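Local coordinates for MSM0271 protein (Mycobacterium smegmatis, PDB 5SUH) that forms double-ringed trimeric shell tiles of the mycobacterial RMM microcompartment and probably helps to govern what passes through the shell, at residues I82-R87 / A125-R130; F103-I108 / Q202-A207; I144-T149 / G214-V219; L172-T177 / T228-I233. All blocks are in the same frame, centred on the assembly; numbering follows the deposited sequence.

Contact 1: I82-R87 / A125-R130; sequences IDLALR and AGTGNR
Leu-84 reaches across from helix 78-88 to the C-terminal end of helix 113-127, and the closest contacts are made by one of its methyls, CD1. Leu-84 CD1 lies 4.0 Å from Gly-126 CA and also touches Thr-127 CG2, the two side chains meeting at a slant. A branched aliphatic residue suits a partly exposed site between two helices, and Gly-126, bare of side chain, lets the methyl settle against backbone.

Hydrogen bonds shape the helix end. Gly-128, with the positive phi that glycine tolerates, closes it in a Schellman motif, its N bonding to Ala-125 O. Thr-127 holds OG1 between its backbone N and carbonyl carbon (chi1 56°), where the hydroxyl donates back to Ile-123 O and accepts from Asn-129 ND2. That amide bond is 2.8 Å from ND2 to OG1, nearly straight at 167° and in the amide plane; CG2 is left for Leu-84.

The salt bridge lies within helix 78-88, not across the contact. Arg-87 NH1 meets the syn lone pair of Asp-83 OD1 at 3.1 Å, one turn away, tilted from the guanidinium plane, and Asp-83 OD2 pairs with Arg-80. NH1 also bonds to Asp-147 O of a second subunit, so the pair lies at a subunit interface.

Ala-85 packs on Ala-119 and Ile-123 of helix 113-127 and on Ile-108 of strand 104-110, while Ile-82 rests on strands 93-99 and 104-110.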
loop_
_atom_site.group_PDB
_atom_site.type_symbol
_atom_site.label_atom_id
_atom_site.label_comp_id
_atom_site.label_asym_id
_atom_site.label_seq_id
_atom_site.Cartn_x
_atom_site.Cartn_y
_atom_site.Cartn_z
ATOM N N ILE A 82 -9.358 -19.506 -17.827
ATOM C CA ILE A 82 -9.940 -19.871 -16.536
ATOM C C ILE A 82 -11.405 -20.298 -16.718
ATOM O O ILE A 82 -11.818 -21.308 -16.144
ATOM C CB ILE A 82 -9.823 -18.716 -15.464
ATOM C CG1 ILE A 82 -10.324 -19.178 -14.098
ATOM C CG2 ILE A 82 -10.604 -17.454 -15.850
ATOM C CD1 ILE A 82 -10.122 -18.142 -13.020
ATOM N N ASP A 83 -12.154 -19.599 -17.580
ATOM C CA ASP A 83 -13.541 -19.985 -17.862
ATOM C C ASP A 83 -13.608 -21.395 -18.441
ATOM O O ASP A 83 -14.500 -22.166 -18.082
ATOM C CB ASP A 83 -14.203 -19.001 -18.837
ATOM C CG ASP A 83 -15.602 -19.453 -19.295
ATOM O OD1 ASP A 83 -16.546 -19.426 -18.481
ATOM O OD2 ASP A 83 -15.747 -19.849 -20.480
ATOM N N LEU A 84 -12.630 -21.741 -19.283
ATOM C CA LEU A 84 -12.633 -23.029 -19.949
ATOM C C LEU A 84 -12.510 -24.123 -18.910
ATOM O O LEU A 84 -13.174 -25.155 -18.993
ATOM C CB LEU A 84 -11.496 -23.130 -20.977
ATOM C CG LEU A 84 -11.768 -22.533 -22.363
ATOM C CD1 LEU A 84 -10.517 -22.500 -23.243
ATOM C CD2 LEU A 84 -12.877 -23.291 -23.048
ATOM N N ALA A 85 -11.687 -23.858 -17.906
ATOM C CA ALA A 85 -11.425 -24.825 -16.863
ATOM C C ALA A 85 -12.604 -24.919 -15.893
ATOM O O ALA A 85 -13.094 -26.015 -15.600
ATOM C CB ALA A 85 -10.158 -24.461 -16.120
ATOM N N LEU A 86 -13.075 -23.765 -15.429
ATOM C CA LEU A 86 -14.085 -23.702 -14.375
ATOM C C LEU A 86 -15.425 -24.261 -14.868
ATOM O O LEU A 86 -16.246 -24.729 -14.078
ATOM C CB LEU A 86 -14.276 -22.260 -13.900
ATOM C CG LEU A 86 -13.248 -21.691 -12.921
ATOM C CD1 LEU A 86 -13.836 -20.556 -12.116
ATOM C CD2 LEU A 86 -12.542 -22.717 -12.027
ATOM N N ARG A 87 -15.648 -24.253 -16.175
ATOM C CA ARG A 87 -16.935 -24.719 -16.656
ATOM C C ARG A 87 -16.915 -26.195 -17.065
ATOM O O ARG A 87 -17.959 -26.850 -17.063
ATOM C CB ARG A 87 -17.378 -23.861 -17.847
ATOM C CG ARG A 87 -18.852 -23.960 -18.155
ATOM C CD ARG A 87 -19.220 -23.090 -19.325
ATOM N NE ARG A 87 -19.050 -21.666 -19.065
ATOM C CZ ARG A 87 -19.913 -20.915 -18.388
ATOM N NH1 ARG A 87 -19.658 -19.624 -18.231
ATOM N NH2 ARG A 87 -21.008 -21.451 -17.854
ATOM N N ALA A 125 -7.802 -28.254 -25.417
ATOM C CA ALA A 125 -8.748 -28.480 -26.518
ATOM C C ALA A 125 -9.392 -27.169 -26.982
ATOM O O ALA A 125 -9.458 -26.891 -28.172
ATOM C CB ALA A 125 -9.820 -29.472 -26.101
ATOM N N GLY A 126 -9.830 -26.354 -26.029
ATOM C CA GLY A 126 -10.490 -25.100 -26.329
ATOM C C GLY A 126 -9.589 -24.001 -26.872
ATOM O O GLY A 126 -10.073 -22.956 -27.293
ATOM N N THR A 127 -8.278 -24.201 -26.835
ATOM C CA THR A 127 -7.368 -23.200 -27.397
ATOM C C THR A 127 -6.581 -23.781 -28.581
ATOM O O THR A 127 -5.777 -23.085 -29.206
ATOM C CB THR A 127 -6.396 -22.653 -26.346
ATOM O OG1 THR A 127 -5.687 -23.748 -25.757
ATOM C CG2 THR A 127 -7.143 -21.922 -25.260
ATOM N N GLY A 128 -6.832 -25.050 -28.895
ATOM C CA GLY A 128 -6.123 -25.732 -29.964
ATOM C C GLY A 128 -4.641 -25.898 -29.654
ATOM O O GLY A 128 -3.808 -25.796 -30.548
ATOM N N ASN A 129 -4.307 -26.132 -28.384
ATOM C CA ASN A 129 -2.908 -26.334 -27.989
ATOM C C ASN A 129 -2.574 -27.753 -27.479
ATOM O O ASN A 129 -3.467 -28.550 -27.148
ATOM C CB ASN A 129 -2.513 -25.317 -26.914
ATOM C CG ASN A 129 -2.409 -23.907 -27.452
ATOM O OD1 ASN A 129 -1.467 -23.569 -28.146
ATOM N ND2 ASN A 129 -3.346 -23.057 -27.072
ATOM N N ARG A 130 -1.277 -28.040 -27.377
ATOM C CA ARG A 130 -0.789 -29.262 -26.737
ATOM C C ARG A 130 0.241 -28.962 -25.664
ATOM O O ARG A 130 0.835 -27.878 -25.644
ATOM C CB ARG A 130 -0.168 -30.212 -27.764
ATOM C CG ARG A 130 -1.024 -30.485 -28.960
ATOM C CD ARG A 130 -0.242 -31.173 -30.040
ATOM N NE ARG A 130 -1.098 -31.403 -31.204
ATOM C CZ ARG A 130 -0.695 -31.843 -32.393
ATOM N NH1 ARG A 130 0.583 -32.055 -32.643
ATOM N NH2 ARG A 130 -1.589 -32.027 -33.350
#

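Contact 2: F103-I108 / Q202-A207; sequences FGVLEI and QMIGAA
Ile-204 and Val-105 meet where the two circularly permuted BMC domains of the chain come together: the turn between strands 197-202 and 208-214 of the second domain faces strand 104-110 of the first. Met-203, at the start of the turn, is buried and packs on Leu-180 just beside the interface. Next comes Ile-204, whose CG1 lies 4.4 Å from Val-105 CG2, a loose van der Waals contact. Two beta-branched residues suit the place, being compact, apolar and stiff, and Val-105 also touches Leu-180 and Ile-96.

Gly-205 then turns the chain with a phi of 139°, a conformation that falls to glycine. Its carbonyl O lies 3.7 Å from Phe-103 CD2, at the edge of the ring and near its plane, where the slightly positive ring hydrogens would favour an oxygen. Phe-103 has CG beside its backbone N (chi1 -45°), which turns the ring edge toward the turn; the same ring makes a cation-pi contact with Arg-34.

Ala-206, whose small side chain points away from the strand, offers backbone instead and packs on Arg-101 of a third subunit. Phe-103 CE2 approaches Ala-206 CA to 4.3 Å, again at the ring edge.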
loop_
_atom_site.group_PDB
_atom_site.type_symbol
_atom_site.label_atom_id
_atom_site.label_comp_id
_atom_site.label_asym_id
_atom_site.label_seq_id
_atom_site.Cartn_x
_atom_site.Cartn_y
_atom_site.Cartn_z
ATOM N N PHE A 103 2.490 -11.013 -19.370
ATOM C CA PHE A 103 1.927 -12.368 -19.375
ATOM C C PHE A 103 0.730 -12.595 -18.444
ATOM O O PHE A 103 0.550 -11.861 -17.468
ATOM C CB PHE A 103 3.020 -13.374 -19.026
ATOM C CG PHE A 103 4.309 -13.129 -19.752
ATOM C CD1 PHE A 103 4.354 -13.155 -21.155
ATOM C CD2 PHE A 103 5.489 -12.890 -19.049
ATOM C CE1 PHE A 103 5.554 -12.926 -21.838
ATOM C CE2 PHE A 103 6.689 -12.668 -19.728
ATOM C CZ PHE A 103 6.728 -12.684 -21.127
ATOM N N GLY A 104 -0.044 -13.652 -18.733
ATOM C CA GLY A 104 -1.201 -14.034 -17.937
ATOM C C GLY A 104 -0.998 -15.340 -17.186
ATOM O O GLY A 104 -0.428 -16.312 -17.716
ATOM N N VAL A 105 -1.459 -15.362 -15.935
ATOM C CA VAL A 105 -1.163 -16.472 -15.025
ATOM C C VAL A 105 -2.415 -17.045 -14.364
ATOM O O VAL A 105 -3.316 -16.292 -13.956
ATOM C CB VAL A 105 -0.143 -16.004 -13.929
ATOM C CG1 VAL A 105 0.123 -17.090 -12.900
ATOM C CG2 VAL A 105 1.156 -15.552 -14.581
ATOM N N LEU A 106 -2.472 -18.369 -14.247
ATOM C CA LEU A 106 -3.587 -19.034 -13.545
ATOM C C LEU A 106 -3.077 -20.207 -12.713
ATOM O O LEU A 106 -2.193 -20.954 -13.147
ATOM C CB LEU A 106 -4.655 -19.527 -14.530
ATOM C CG LEU A 106 -5.682 -20.536 -14.003
ATOM C CD1 LEU A 106 -6.737 -19.858 -13.113
ATOM C CD2 LEU A 106 -6.335 -21.330 -15.132
ATOM N N GLU A 107 -3.621 -20.363 -11.513
ATOM C CA GLU A 107 -3.434 -21.600 -10.753
ATOM C C GLU A 107 -4.815 -22.146 -10.392
ATOM O O GLU A 107 -5.665 -21.410 -9.897
ATOM C CB GLU A 107 -2.590 -21.361 -9.491
ATOM C CG GLU A 107 -2.271 -22.614 -8.671
ATOM C CD GLU A 107 -3.311 -22.910 -7.588
ATOM O OE1 GLU A 107 -4.340 -22.218 -7.520
ATOM O OE2 GLU A 107 -3.112 -23.851 -6.805
ATOM N N ILE A 108 -5.063 -23.420 -10.670
ATOM C CA ILE A 108 -6.285 -24.062 -10.179
ATOM C C ILE A 108 -5.844 -25.316 -9.431
ATOM O O ILE A 108 -4.770 -25.867 -9.716
ATOM C CB ILE A 108 -7.309 -24.399 -11.321
ATOM C CG1 ILE A 108 -6.729 -25.370 -12.344
ATOM C CG2 ILE A 108 -7.788 -23.126 -12.025
ATOM C CD1 ILE A 108 -7.731 -25.816 -13.385
ATOM N N GLN A 202 9.137 -16.186 -6.258
ATOM C CA GLN A 202 8.542 -15.207 -7.173
ATOM C C GLN A 202 8.177 -15.910 -8.484
ATOM O O GLN A 202 9.063 -16.267 -9.264
ATOM C CB GLN A 202 9.511 -14.068 -7.429
ATOM C CG GLN A 202 8.854 -12.732 -7.760
ATOM C CD GLN A 202 9.862 -11.669 -8.193
ATOM O OE1 GLN A 202 10.901 -11.466 -7.551
ATOM N NE2 GLN A 202 9.539 -10.963 -9.269
ATOM N N MET A 203 6.889 -16.149 -8.721
ATOM C CA MET A 203 6.501 -16.915 -9.910
ATOM C C MET A 203 5.827 -16.095 -11.032
ATOM O O MET A 203 5.340 -16.660 -12.005
ATOM C CB MET A 203 5.634 -18.098 -9.508
ATOM C CG MET A 203 4.301 -17.761 -8.950
ATOM S SD MET A 203 3.520 -19.263 -8.382
ATOM C CE MET A 203 4.422 -19.517 -6.907
ATOM N N ILE A 204 5.774 -14.775 -10.869
ATOM C CA ILE A 204 5.118 -13.875 -11.819
ATOM C C ILE A 204 6.067 -12.782 -12.321
ATOM O O ILE A 204 6.639 -12.048 -11.524
ATOM C CB ILE A 204 3.917 -13.183 -11.188
ATOM C CG1 ILE A 204 2.869 -14.201 -10.766
ATOM C CG2 ILE A 204 3.322 -12.206 -12.166
ATOM C CD1 ILE A 204 1.745 -13.570 -9.963
ATOM N N GLY A 205 6.208 -12.654 -13.637
ATOM C CA GLY A 205 7.079 -11.650 -14.229
ATOM C C GLY A 205 7.887 -12.145 -15.428
ATOM O O GLY A 205 7.599 -13.188 -16.027
ATOM N N ALA A 206 8.940 -11.413 -15.760
ATOM C CA ALA A 206 9.825 -11.849 -16.827
ATOM C C ALA A 206 10.696 -13.050 -16.390
ATOM O O ALA A 206 11.061 -13.876 -17.227
ATOM C CB ALA A 206 10.689 -10.714 -17.274
ATOM N N ALA A 207 11.003 -13.159 -15.095
ATOM C CA ALA A 207 11.840 -14.268 -14.576
ATOM C C ALA A 207 11.349 -14.727 -13.224
ATOM O O ALA A 207 10.789 -13.947 -12.467
ATOM C CB ALA A 207 13.326 -13.868 -14.473
#

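Contact 3: I144-T149 / G214-V219; sequences IITDIT and GSTDEV
Ile-144 and Val-219 bring the end of strand 138-145 against the first turn of helix 216-232, within the second BMC domain. Ile-144 points toward the helix and crosses Val-219 at a slant, its CG2 3.8 Å from Val-219 CG2. Its longer branch, placed beside the backbone N (chi1 -68°), runs past the same valine and brings CD1 to 4.1 Å from Val-219 O. Both residues also pack on Leu-172 of the neighbouring strand 170-177, so bulky beta-branched side chains fill the seam between sheet and helix.

Ile-145, alternating as strand residues do, turns away from the helix and packs on Asp-83 of a third subunit. Thr-146 returns to the contact: its CG2 lies 3.7 Å from Thr-216 OG1 and touches Thr-216 CG2 as well. The hydroxyl that the methyl touches has its polar partner elsewhere: Thr-216 OG1 is hydrogen-bonded to Ser-170 OG. Farther on, Thr-149 stands at the N-cap of the next helix and packs on Leu-86 of that third subunit.

Facing these residues, the helix start is held by a capping box. Glu-218 N bonds to Ser-215 OG at 3.2 Å (171°), and Ser-215 N returns the bond to Glu-218 OE1 at 3.1 Å, met on the anti side of the carboxylate and tilted 24° from its plane. The acidic group beside the helix N terminus is probably stabilised by the helix dipole. Across the contact itself no hydrogen bond forms, so strand end and helix are joined by van der Waals contacts of methyl groups, with the polar bonds fixing the helix start.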
loop_
_atom_site.group_PDB
_atom_site.type_symbol
_atom_site.label_atom_id
_atom_site.label_comp_id
_atom_site.label_asym_id
_atom_site.label_seq_id
_atom_site.Cartn_x
_atom_site.Cartn_y
_atom_site.Cartn_z
ATOM N N ILE A 144 24.953 -20.907 -4.232
ATOM C CA ILE A 144 24.771 -21.230 -2.813
ATOM C C ILE A 144 25.687 -20.324 -1.990
ATOM O O ILE A 144 26.898 -20.440 -2.061
ATOM C CB ILE A 144 25.069 -22.721 -2.519
ATOM C CG1 ILE A 144 24.014 -23.603 -3.171
ATOM C CG2 ILE A 144 25.086 -23.011 -1.013
ATOM C CD1 ILE A 144 24.291 -25.077 -3.036
ATOM N N ILE A 145 25.083 -19.403 -1.243
ATOM C CA ILE A 145 25.789 -18.519 -0.330
ATOM C C ILE A 145 25.795 -19.183 1.052
ATOM O O ILE A 145 24.748 -19.269 1.722
ATOM C CB ILE A 145 25.109 -17.120 -0.227
ATOM C CG1 ILE A 145 25.333 -16.319 -1.499
ATOM C CG2 ILE A 145 25.662 -16.306 0.965
ATOM C CD1 ILE A 145 24.253 -16.445 -2.488
ATOM N N THR A 146 26.951 -19.664 1.486
ATOM C CA THR A 146 27.035 -20.284 2.811
ATOM C C THR A 146 27.228 -19.262 3.932
ATOM O O THR A 146 27.769 -18.182 3.706
ATOM C CB THR A 146 28.163 -21.310 2.882
ATOM O OG1 THR A 146 29.422 -20.666 2.670
ATOM C CG2 THR A 146 27.948 -22.378 1.841
ATOM N N ASP A 147 26.714 -19.594 5.116
ATOM C CA ASP A 147 26.929 -18.803 6.327
ATOM C C ASP A 147 26.592 -17.320 6.095
ATOM O O ASP A 147 27.459 -16.445 6.190
ATOM C CB ASP A 147 28.389 -18.982 6.791
ATOM C CG ASP A 147 28.660 -18.391 8.175
ATOM O OD1 ASP A 147 27.725 -18.367 9.007
ATOM O OD2 ASP A 147 29.817 -17.970 8.444
ATOM N N ILE A 148 25.317 -17.035 5.847
ATOM C CA ILE A 148 24.914 -15.679 5.494
ATOM C C ILE A 148 25.213 -14.715 6.667
ATOM O O ILE A 148 25.013 -15.049 7.842
ATOM C CB ILE A 148 23.403 -15.634 5.065
ATOM C CG1 ILE A 148 23.041 -14.277 4.460
ATOM C CG2 ILE A 148 22.450 -15.982 6.224
ATOM C CD1 ILE A 148 21.622 -14.205 3.860
ATOM N N THR A 149 25.763 -13.550 6.343
ATOM C CA THR A 149 26.118 -12.561 7.367
ATOM C C THR A 149 24.844 -11.959 7.945
ATOM O O THR A 149 23.794 -11.964 7.291
ATOM C CB THR A 149 26.988 -11.435 6.814
ATOM O OG1 THR A 149 26.220 -10.644 5.897
ATOM C CG2 THR A 149 28.185 -11.988 6.091
ATOM N N GLY A 214 18.702 -23.236 4.624
ATOM C CA GLY A 214 18.877 -24.501 5.330
ATOM C C GLY A 214 20.338 -24.783 5.617
ATOM O O GLY A 214 21.192 -23.877 5.454
ATOM N N SER A 215 20.656 -26.033 5.963
ATOM C CA SER A 215 22.066 -26.422 6.114
ATOM C C SER A 215 22.659 -26.517 4.711
ATOM O O SER A 215 21.918 -26.718 3.730
ATOM C CB SER A 215 22.195 -27.749 6.829
ATOM O OG SER A 215 21.763 -28.813 5.990
ATOM N N THR A 216 23.979 -26.436 4.599
ATOM C CA THR A 216 24.583 -26.485 3.267
ATOM C C THR A 216 24.257 -27.773 2.527
ATOM O O THR A 216 24.151 -27.770 1.289
ATOM C CB THR A 216 26.112 -26.318 3.305
ATOM O OG1 THR A 216 26.418 -25.071 3.943
ATOM C CG2 THR A 216 26.734 -26.331 1.849
ATOM N N ASP A 217 24.002 -28.852 3.260
ATOM C CA ASP A 217 23.683 -30.097 2.581
ATOM C C ASP A 217 22.219 -30.114 2.119
ATOM O O ASP A 217 21.979 -30.471 0.979
ATOM C CB ASP A 217 23.988 -31.278 3.495
ATOM C CG ASP A 217 25.472 -31.456 3.693
ATOM O OD1 ASP A 217 26.243 -30.923 2.845
ATOM O OD2 ASP A 217 25.868 -32.056 4.716
ATOM N N GLU A 218 21.276 -29.608 2.923
ATOM C CA GLU A 218 19.874 -29.467 2.476
ATOM C C GLU A 218 19.764 -28.594 1.188
ATOM O O GLU A 218 19.126 -29.020 0.220
ATOM C CB GLU A 218 19.002 -28.838 3.579
ATOM C CG GLU A 218 18.590 -29.762 4.705
ATOM C CD GLU A 218 17.893 -29.029 5.875
ATOM O OE1 GLU A 218 18.177 -27.812 6.087
ATOM O OE2 GLU A 218 17.055 -29.691 6.563
ATOM N N VAL A 219 20.441 -27.433 1.132
ATOM C CA VAL A 219 20.285 -26.551 -0.016
ATOM C C VAL A 219 21.011 -27.102 -1.244
ATOM O O VAL A 219 20.604 -26.806 -2.368
ATOM C CB VAL A 219 20.778 -25.089 0.269
ATOM C CG1 VAL A 219 19.948 -24.447 1.361
ATOM C CG2 VAL A 219 22.267 -25.014 0.614
#

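Contact 4: L172-T177 / T228-I233; sequences LVYEMT and TVLSAI
Leu-230 points toward strand 170-177 from helix 216-232, meeting Tyr-174 and Met-176 of that strand in the helix-on-sheet core of the second BMC domain. The two strand residues are two apart and so lie on the same face, and both turn toward the helix. Leu-230 has CG beside its backbone N (chi1 -65°) and CD1 fully extended from CA (chi2 -179°); this straight reach makes CD1 the atom that touches both partners, and spans a backbone separation of 9.4 Å between the CA atoms of Met-176 and Leu-230.

Tyr-174 comes from the opposite direction. Its ring meets the methyl obliquely, CE2 lying 4.1 Å from Leu-230 CD1, while the buried OH finds a hydrogen-bonding partner in Thr-227 OG1 of the same helix. An aromatic residue with a polar end suits a position that crosses the core to reach the helix.

The unbranched side chain of Met-176 folds back instead: CG sits between the backbone N and carbonyl carbon (chi1 62°), and the chain curls along the sheet toward the tyrosine. That leaves Met-176 SD 4.3 Å from Leu-230 CD1, with Met-176 CE 3.7 Å from Tyr-174 CD2.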
loop_
_atom_site.group_PDB
_atom_site.type_symbol
_atom_site.label_atom_id
_atom_site.label_comp_id
_atom_site.label_asym_id
_atom_site.label_seq_id
_atom_site.Cartn_x
_atom_site.Cartn_y
_atom_site.Cartn_z
ATOM N N LEU A 172 20.228 -20.734 -0.875
ATOM C CA LEU A 172 20.214 -21.055 -2.304
ATOM C C LEU A 172 19.335 -20.083 -3.077
ATOM O O LEU A 172 18.168 -19.870 -2.713
ATOM C CB LEU A 172 19.702 -22.468 -2.534
ATOM C CG LEU A 172 19.235 -22.819 -3.946
ATOM C CD1 LEU A 172 20.385 -22.826 -4.959
ATOM C CD2 LEU A 172 18.519 -24.155 -3.912
ATOM N N VAL A 173 19.880 -19.487 -4.132
ATOM C CA VAL A 173 19.049 -18.659 -5.009
ATOM C C VAL A 173 19.034 -19.334 -6.374
ATOM O O VAL A 173 20.057 -19.874 -6.815
ATOM C CB VAL A 173 19.540 -17.169 -5.130
ATOM C CG1 VAL A 173 19.278 -16.379 -3.836
ATOM C CG2 VAL A 173 21.015 -17.090 -5.521
ATOM N N TYR A 174 17.870 -19.327 -7.024
ATOM C CA TYR A 174 17.696 -19.989 -8.317
ATOM C C TYR A 174 16.766 -19.166 -9.212
ATOM O O TYR A 174 15.609 -18.864 -8.846
ATOM C CB TYR A 174 17.112 -21.385 -8.125
ATOM C CG TYR A 174 17.582 -22.422 -9.109
ATOM C CD1 TYR A 174 18.289 -23.542 -8.671
ATOM C CD2 TYR A 174 17.299 -22.310 -10.475
ATOM C CE1 TYR A 174 18.722 -24.521 -9.572
ATOM C CE2 TYR A 174 17.730 -23.277 -11.373
ATOM C CZ TYR A 174 18.439 -24.387 -10.907
ATOM O OH TYR A 174 18.881 -25.367 -11.777
ATOM N N GLU A 175 17.268 -18.802 -10.381
ATOM C CA GLU A 175 16.506 -17.973 -11.287
ATOM C C GLU A 175 16.297 -18.673 -12.634
ATOM O O GLU A 175 17.245 -19.213 -13.212
ATOM C CB GLU A 175 17.209 -16.612 -11.477
ATOM C CG GLU A 175 16.352 -15.590 -12.243
ATOM C CD GLU A 175 16.952 -14.187 -12.298
ATOM O OE1 GLU A 175 18.158 -14.006 -12.005
ATOM O OE2 GLU A 175 16.200 -13.251 -12.627
ATOM N N MET A 176 15.075 -18.585 -13.157
ATOM C CA MET A 176 14.674 -19.262 -14.403
ATOM C C MET A 176 13.656 -18.452 -15.203
ATOM O O MET A 176 13.051 -17.497 -14.679
ATOM C CB MET A 176 14.063 -20.617 -14.082
ATOM C CG MET A 176 12.789 -20.425 -13.230
ATOM S SD MET A 176 12.593 -21.687 -12.001
ATOM C CE MET A 176 13.833 -21.191 -10.809
ATOM N N THR A 177 13.435 -18.857 -16.453
ATOM C CA THR A 177 12.365 -18.265 -17.239
ATOM C C THR A 177 11.803 -19.294 -18.253
ATOM O O THR A 177 12.553 -20.110 -18.792
ATOM C CB THR A 177 12.815 -16.949 -17.945
ATOM O OG1 THR A 177 11.663 -16.312 -18.483
ATOM C CG2 THR A 177 13.862 -17.174 -19.074
ATOM N N THR A 228 17.806 -31.228 -12.230
ATOM C CA THR A 228 17.377 -32.432 -12.926
ATOM C C THR A 228 15.913 -32.300 -13.388
ATOM O O THR A 228 15.588 -32.550 -14.555
ATOM C CB THR A 228 17.578 -33.691 -12.058
ATOM O OG1 THR A 228 18.981 -33.953 -11.921
ATOM C CG2 THR A 228 16.980 -34.882 -12.734
ATOM N N VAL A 229 15.048 -31.891 -12.473
ATOM C CA VAL A 229 13.635 -31.695 -12.774
ATOM C C VAL A 229 13.375 -30.755 -13.946
ATOM O O VAL A 229 12.575 -31.084 -14.847
ATOM C CB VAL A 229 12.888 -31.152 -11.556
ATOM C CG1 VAL A 229 11.488 -30.685 -11.927
ATOM C CG2 VAL A 229 12.853 -32.185 -10.488
ATOM N N LEU A 230 14.063 -29.614 -13.962
ATOM C CA LEU A 230 13.836 -28.643 -15.031
ATOM C C LEU A 230 14.328 -29.210 -16.384
ATOM O O LEU A 230 13.697 -28.988 -17.423
ATOM C CB LEU A 230 14.509 -27.304 -14.717
ATOM C CG LEU A 230 13.985 -26.509 -13.509
ATOM C CD1 LEU A 230 14.716 -25.216 -13.331
ATOM C CD2 LEU A 230 12.486 -26.226 -13.570
ATOM N N SER A 231 15.431 -29.958 -16.374
ATOM C CA SER A 231 15.951 -30.535 -17.624
ATOM C C SER A 231 15.037 -31.573 -18.214
ATOM O O SER A 231 14.949 -31.690 -19.423
ATOM C CB SER A 231 17.322 -31.172 -17.431
ATOM O OG SER A 231 18.289 -30.172 -17.232
ATOM N N ALA A 232 14.304 -32.280 -17.363
ATOM C CA ALA A 232 13.480 -33.386 -17.828
ATOM C C ALA A 232 12.189 -32.903 -18.495
ATOM O O ALA A 232 11.489 -33.670 -19.144
ATOM C CB ALA A 232 13.160 -34.315 -16.665
ATOM N N ILE A 233 11.900 -31.617 -18.365
ATOM C CA ILE A 233 10.663 -31.062 -18.888
ATOM C C ILE A 233 10.690 -30.778 -20.402
ATOM O O ILE A 233 11.621 -30.149 -20.915
ATOM C CB ILE A 233 10.309 -29.788 -18.121
ATOM C CG1 ILE A 233 9.985 -30.134 -16.670
ATOM C CG2 ILE A 233 9.127 -29.059 -18.762
ATOM C CD1 ILE A 233 9.665 -28.903 -15.794
#

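In the fold
From the N terminus, contact 1 closes the first loop, joining helices 78-88 and 113-127 over the sheet of the first domain. Contact 2 opens inside that loop, at strand 104-110, and closes only at 202-207, so it crosses contact 1 and ties the first domain to the second; the two touch through helix 78-88. Contacts 3 and 4 lie in series after contact 1, cross contact 2 and cross each other; both set helix 216-232 on the second sheet, one at each end of the helix, and they touch at Leu-172. Contact 4 reaches contact 2 through a probable hydrogen bond, Thr-177 OG1 to Ala-206 O. The centres of contacts 1 and 3 are about 42 Å apart.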